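Local coordinates for protein lysyl-trna-dependent l-ysyl-phosphatidylgycerol synthase (Bacillus licheniformis, PDB 4V36) that probably transfers lysine from lysyl-tRNA to phosphatidylglycerol, a lipid modification linked to bacterial resistance, through its soluble C-terminal domain, at residues D39-Y44 / I52-V57; V62-P67 / K179-G184. All blocks are in the same frame, centred on the assembly; numbering follows the deposited sequence.

Contact 1: residues D39-Y44 / I52-V57; sequences DKRFFY and IQFAKV
Arg41 and Phe54 face each other as a hydrogen-bonded antiparallel pair, each residue giving one bond and accepting one: Arg41 N reaches Phe54 O at 2.8 Å, and Phe54 N returns to Arg41 O at 3.0 Å. Two residues on, Phe43 and Ile52 repeat the exchange, with Phe43 N to Ile52 O at 2.8 Å and the reverse bond from Ile52 N to Phe43 O the straightest of the four (166° at the hydrogen). The backbone of Phe42, between these pairs, is bonded to that of Glu12, while Gln53 opposite it bonds to the backbone of Leu64.

Phe54 takes the cramped chi1 of 66°, which swings its ring back over the neighbouring strand; CB of Arg41 rests over one face, 4.0 Å from the centroid, as a CH-pi contact, and Phe43 CB touches Phe54 CE1 at 3.9 Å. The Arg41 guanidinium runs on past the ring, its NE bonded to Ile10 O. On the other face of the sheet lies the non-hydrogen-bonded pair of Phe42 and Gln53: Gln53 CG packs against Phe42 CE1 (3.6 Å), the two side chains running the same way with the amide turned 59° from the ring and its NE2 given to Ser32 O. Lys40, bent at its last two torsions, brings NZ to Asp39 OD1 (2.6 Å) in a salt bridge; Leu34 O and Phe181 O also receive it, which accounts for the polar end of a buried lysine. The whole is a beta hairpin, strands 41-44 and 50-57, at the edge of the mixed sheet.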
# COMPACT_ATOMS: atom_id res chain seq x y z
N ASP A 39 -9.93 8.37 5.96
CA ASP A 39 -9.11 9.58 6.00
C ASP A 39 -8.96 10.19 4.61
O ASP A 39 -8.12 11.06 4.39
CB ASP A 39 -7.74 9.27 6.59
CG ASP A 39 -6.95 8.28 5.76
OD1 ASP A 39 -7.57 7.52 4.98
OD2 ASP A 39 -5.71 8.24 5.90
N LYS A 40 -9.78 9.72 3.67
CA LYS A 40 -9.78 10.25 2.31
C LYS A 40 -11.20 10.51 1.83
O LYS A 40 -12.11 9.74 2.12
CB LYS A 40 -9.07 9.28 1.36
CG LYS A 40 -7.56 9.21 1.56
CD LYS A 40 -6.95 8.09 0.73
CE LYS A 40 -7.41 6.73 1.24
NZ LYS A 40 -6.99 6.51 2.65
N ARG A 41 -11.38 11.60 1.09
CA ARG A 41 -12.68 11.91 0.51
C ARG A 41 -12.87 11.15 -0.79
O ARG A 41 -11.90 10.77 -1.45
CB ARG A 41 -12.83 13.42 0.28
CG ARG A 41 -12.76 14.25 1.55
CD ARG A 41 -13.10 15.71 1.27
NE ARG A 41 -14.45 15.87 0.75
CZ ARG A 41 -15.53 16.01 1.52
NH1 ARG A 41 -15.42 16.00 2.84
NH2 ARG A 41 -16.73 16.16 0.96
N PHE A 42 -14.13 10.92 -1.16
CA PHE A 42 -14.43 10.15 -2.36
C PHE A 42 -15.09 11.01 -3.43
O PHE A 42 -15.85 11.92 -3.13
CB PHE A 42 -15.34 8.96 -2.02
CG PHE A 42 -14.70 7.94 -1.12
CD1 PHE A 42 -13.33 7.81 -1.07
CD2 PHE A 42 -15.48 7.12 -0.32
CE1 PHE A 42 -12.74 6.87 -0.24
CE2 PHE A 42 -14.90 6.19 0.51
CZ PHE A 42 -13.52 6.06 0.55
N PHE A 43 -14.78 10.70 -4.69
CA PHE A 43 -15.41 11.38 -5.82
C PHE A 43 -15.90 10.35 -6.83
O PHE A 43 -15.12 9.83 -7.63
CB PHE A 43 -14.44 12.36 -6.49
CG PHE A 43 -15.06 13.18 -7.58
CD1 PHE A 43 -15.68 14.38 -7.29
CD2 PHE A 43 -15.03 12.74 -8.90
CE1 PHE A 43 -16.25 15.14 -8.30
CE2 PHE A 43 -15.60 13.50 -9.91
CZ PHE A 43 -16.21 14.70 -9.61
N TYR A 44 -17.20 10.07 -6.79
CA TYR A 44 -17.80 9.13 -7.74
C TYR A 44 -18.18 9.85 -9.03
O TYR A 44 -18.65 10.99 -8.99
CB TYR A 44 -19.03 8.46 -7.13
CG TYR A 44 -18.71 7.50 -6.00
CD1 TYR A 44 -18.44 6.17 -6.26
CD2 TYR A 44 -18.67 7.94 -4.68
CE1 TYR A 44 -18.14 5.29 -5.23
CE2 TYR A 44 -18.38 7.07 -3.65
CZ TYR A 44 -18.11 5.75 -3.93
OH TYR A 44 -17.82 4.88 -2.90
N ILE A 52 -12.67 8.20 -7.52
CA ILE A 52 -11.39 8.81 -7.18
C ILE A 52 -11.30 9.11 -5.69
O ILE A 52 -12.14 9.83 -5.14
CB ILE A 52 -11.15 10.10 -7.98
CG1 ILE A 52 -10.75 9.78 -9.42
CG2 ILE A 52 -10.06 10.94 -7.32
CD1 ILE A 52 -10.39 10.99 -10.24
N GLN A 53 -10.30 8.54 -5.03
CA GLN A 53 -10.05 8.81 -3.62
C GLN A 53 -8.94 9.85 -3.49
O GLN A 53 -7.93 9.78 -4.19
CB GLN A 53 -9.67 7.53 -2.88
CG GLN A 53 -10.65 6.39 -3.08
CD GLN A 53 -10.26 5.14 -2.32
OE1 GLN A 53 -9.48 5.20 -1.36
NE2 GLN A 53 -10.78 4.00 -2.74
N PHE A 54 -9.13 10.81 -2.59
CA PHE A 54 -8.17 11.90 -2.46
C PHE A 54 -8.18 12.55 -1.08
O PHE A 54 -9.04 12.27 -0.25
CB PHE A 54 -8.46 12.97 -3.52
CG PHE A 54 -9.78 13.67 -3.34
CD1 PHE A 54 -10.96 13.10 -3.79
CD2 PHE A 54 -9.84 14.91 -2.71
CE1 PHE A 54 -12.17 13.74 -3.62
CE2 PHE A 54 -11.05 15.55 -2.54
CZ PHE A 54 -12.22 14.97 -3.00
N ALA A 55 -7.20 13.42 -0.86
CA ALA A 55 -7.13 14.20 0.37
C ALA A 55 -6.82 15.65 0.02
O ALA A 55 -6.13 15.93 -0.96
CB ALA A 55 -6.07 13.64 1.31
N LYS A 56 -7.34 16.58 0.82
CA LYS A 56 -7.17 18.00 0.56
C LYS A 56 -6.05 18.59 1.40
O LYS A 56 -6.00 18.40 2.62
CB LYS A 56 -8.48 18.75 0.83
CG LYS A 56 -8.42 20.24 0.54
CD LYS A 56 -9.78 20.89 0.77
CE LYS A 56 -9.71 22.40 0.56
NZ LYS A 56 -8.77 23.05 1.52
N VAL A 57 -5.13 19.28 0.74
CA VAL A 57 -4.03 19.97 1.43
C VAL A 57 -3.96 21.42 0.96
O VAL A 57 -3.34 21.72 -0.06
CB VAL A 57 -2.68 19.28 1.18
CG1 VAL A 57 -1.57 20.00 1.95
CG2 VAL A 57 -2.74 17.81 1.59

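Contact 2: residues V62-P67 / K179-G184; sequences VVLGDP and KGFSLG. With LYN (2,6-diamino-hexanoic acid amide), chain C.
This is a buried, apolar contact without a hydrogen bond between its two segments, where a loop coming after helix 159-173 pushes a phenylalanine against strand 60-69 of the large sheet. Phe181 does most of the work. Its CG stands anti to the backbone N (chi1 -175°), which carries the ring out to the strand, and the far atom CZ enters between Val62 and Leu64: it lies 3.7 Å from Val62 CG1 and 3.8 Å from Leu64 CB. Val62 O comes up at the edge of the ring, near its plane, 3.6 Å from CZ. The Leu64 side chain and the ring run antiparallel past one another, and the leucine forks at the loop: CD1 touches Ser182 CB at 3.7 Å, while CD2 packs against Phe181 O. Leu329 of helix 319-330 touches both Val62 and Phe181.

The loop holds its shape by a type II' turn from Gly180 to Leu183, closed by Leu183 N to Gly180 O at 3.0 Å, with Phe181 at the position of positive phi (59°). On its other flank the same loop reaches the bound lysine amide. Gly184 O takes a hydrogen bond from the ligand NT at 2.8 Å. Lys179 NZ makes a close approach of 3.1 Å to the ligand NZ, two amines between which no bond is claimed. The arrangement is thus a type II' turn flanked by Lys179 and Gly184, two residues of the lysine amide pocket that Trp172, Asp224, Leu225, Met226 and Arg227 complete.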
# COMPACT_ATOMS: atom_id res chain seq x y z
N VAL A 62 -4.60 15.82 -3.36
CA VAL A 62 -3.74 14.68 -3.65
C VAL A 62 -4.55 13.40 -3.83
O VAL A 62 -5.15 12.90 -2.88
CB VAL A 62 -2.69 14.46 -2.55
CG1 VAL A 62 -1.74 13.33 -2.93
CG2 VAL A 62 -1.92 15.74 -2.28
N VAL A 63 -4.57 12.88 -5.05
CA VAL A 63 -5.29 11.65 -5.36
C VAL A 63 -4.42 10.43 -5.08
O VAL A 63 -3.24 10.40 -5.43
CB VAL A 63 -5.75 11.62 -6.83
CG1 VAL A 63 -6.46 10.31 -7.15
CG2 VAL A 63 -6.66 12.81 -7.13
N LEU A 64 -5.01 9.41 -4.45
CA LEU A 64 -4.28 8.18 -4.15
C LEU A 64 -4.49 7.14 -5.26
O LEU A 64 -5.53 6.49 -5.32
CB LEU A 64 -4.72 7.61 -2.81
CG LEU A 64 -3.98 6.35 -2.35
CD1 LEU A 64 -2.49 6.63 -2.21
CD2 LEU A 64 -4.55 5.82 -1.04
N GLY A 65 -3.49 7.00 -6.12
CA GLY A 65 -3.52 6.00 -7.17
C GLY A 65 -4.43 6.33 -8.33
O GLY A 65 -4.97 7.44 -8.42
N ASP A 66 -4.60 5.37 -9.23
CA ASP A 66 -5.53 5.50 -10.35
C ASP A 66 -6.96 5.34 -9.85
O ASP A 66 -7.17 4.89 -8.72
CB ASP A 66 -5.20 4.46 -11.43
CG ASP A 66 -3.86 4.71 -12.09
OD1 ASP A 66 -3.77 5.66 -12.89
OD2 ASP A 66 -2.91 3.95 -11.82
N PRO A 67 -7.95 5.73 -10.67
CA PRO A 67 -9.34 5.52 -10.25
C PRO A 67 -9.69 4.04 -10.05
O PRO A 67 -8.99 3.17 -10.55
CB PRO A 67 -10.15 6.10 -11.42
CG PRO A 67 -9.24 7.09 -12.04
CD PRO A 67 -7.87 6.52 -11.91
N LYS A 179 1.07 6.37 10.62
CA LYS A 179 1.03 7.10 9.36
C LYS A 179 -0.28 6.79 8.66
O LYS A 179 -0.99 5.86 9.06
CB LYS A 179 2.22 6.73 8.48
CG LYS A 179 3.57 7.13 9.06
CD LYS A 179 4.72 6.67 8.18
CE LYS A 179 6.06 7.12 8.74
NZ LYS A 179 6.28 6.62 10.12
N GLY A 180 -0.62 7.55 7.63
CA GLY A 180 -1.89 7.38 6.96
C GLY A 180 -1.88 7.61 5.46
O GLY A 180 -0.85 7.47 4.81
N PHE A 181 -3.05 7.97 4.94
CA PHE A 181 -3.26 8.22 3.51
C PHE A 181 -2.92 7.00 2.65
O PHE A 181 -3.80 6.23 2.28
CB PHE A 181 -2.45 9.44 3.05
CG PHE A 181 -2.72 9.83 1.62
CD1 PHE A 181 -3.95 10.33 1.25
CD2 PHE A 181 -1.73 9.70 0.66
CE1 PHE A 181 -4.20 10.69 -0.06
CE2 PHE A 181 -1.97 10.06 -0.65
CZ PHE A 181 -3.21 10.55 -1.02
N SER A 182 -1.64 6.84 2.33
CA SER A 182 -1.19 5.75 1.47
C SER A 182 -0.73 4.54 2.27
O SER A 182 -0.40 3.50 1.71
CB SER A 182 -0.06 6.22 0.55
OG SER A 182 1.06 6.64 1.31
N LEU A 183 -0.70 4.69 3.59
CA LEU A 183 -0.33 3.60 4.48
C LEU A 183 -1.47 3.30 5.44
O LEU A 183 -2.26 4.19 5.76
CB LEU A 183 0.95 3.93 5.25
CG LEU A 183 2.22 4.17 4.43
CD1 LEU A 183 3.37 4.61 5.32
CD2 LEU A 183 2.60 2.94 3.64
N GLY A 184 -1.54 2.06 5.91
CA GLY A 184 -2.57 1.69 6.86
C GLY A 184 -2.15 1.92 8.29
O GLY A 184 -0.96 2.08 8.58
N LYN C . 2.84 -1.76 9.26
CA LYN C . 2.33 -0.41 9.08
CB LYN C . 3.37 0.60 9.56
CG LYN C . 2.92 2.04 9.34
CD LYN C . 3.52 2.97 10.39
CE LYN C . 5.04 2.98 10.34
NZ LYN C . 5.57 3.87 11.40
C LYN C . 2.01 -0.17 7.64
O LYN C . 2.78 -0.57 6.78
NT LYN C . 0.87 0.45 7.32

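How the contacts relate
The centres of contacts 1 and 2 lie about 9 Å apart, and the two come in series: contact 1 is complete in the chain before the strand of contact 2 begins. Strands 50-57 and 60-69 are consecutive in sequence and adjacent in the same mixed sheet, where Ala55 O and Val62 N probably bond at 2.8 Å. The second segment of contact 2 returns only after more than a hundred residues, and there Phe181 N meets Asp39 OD2 at 2.8 Å, a probable hydrogen bond. Residues just ahead of the edge strand thus touch the same loop that lines part of the lysine amide pocket.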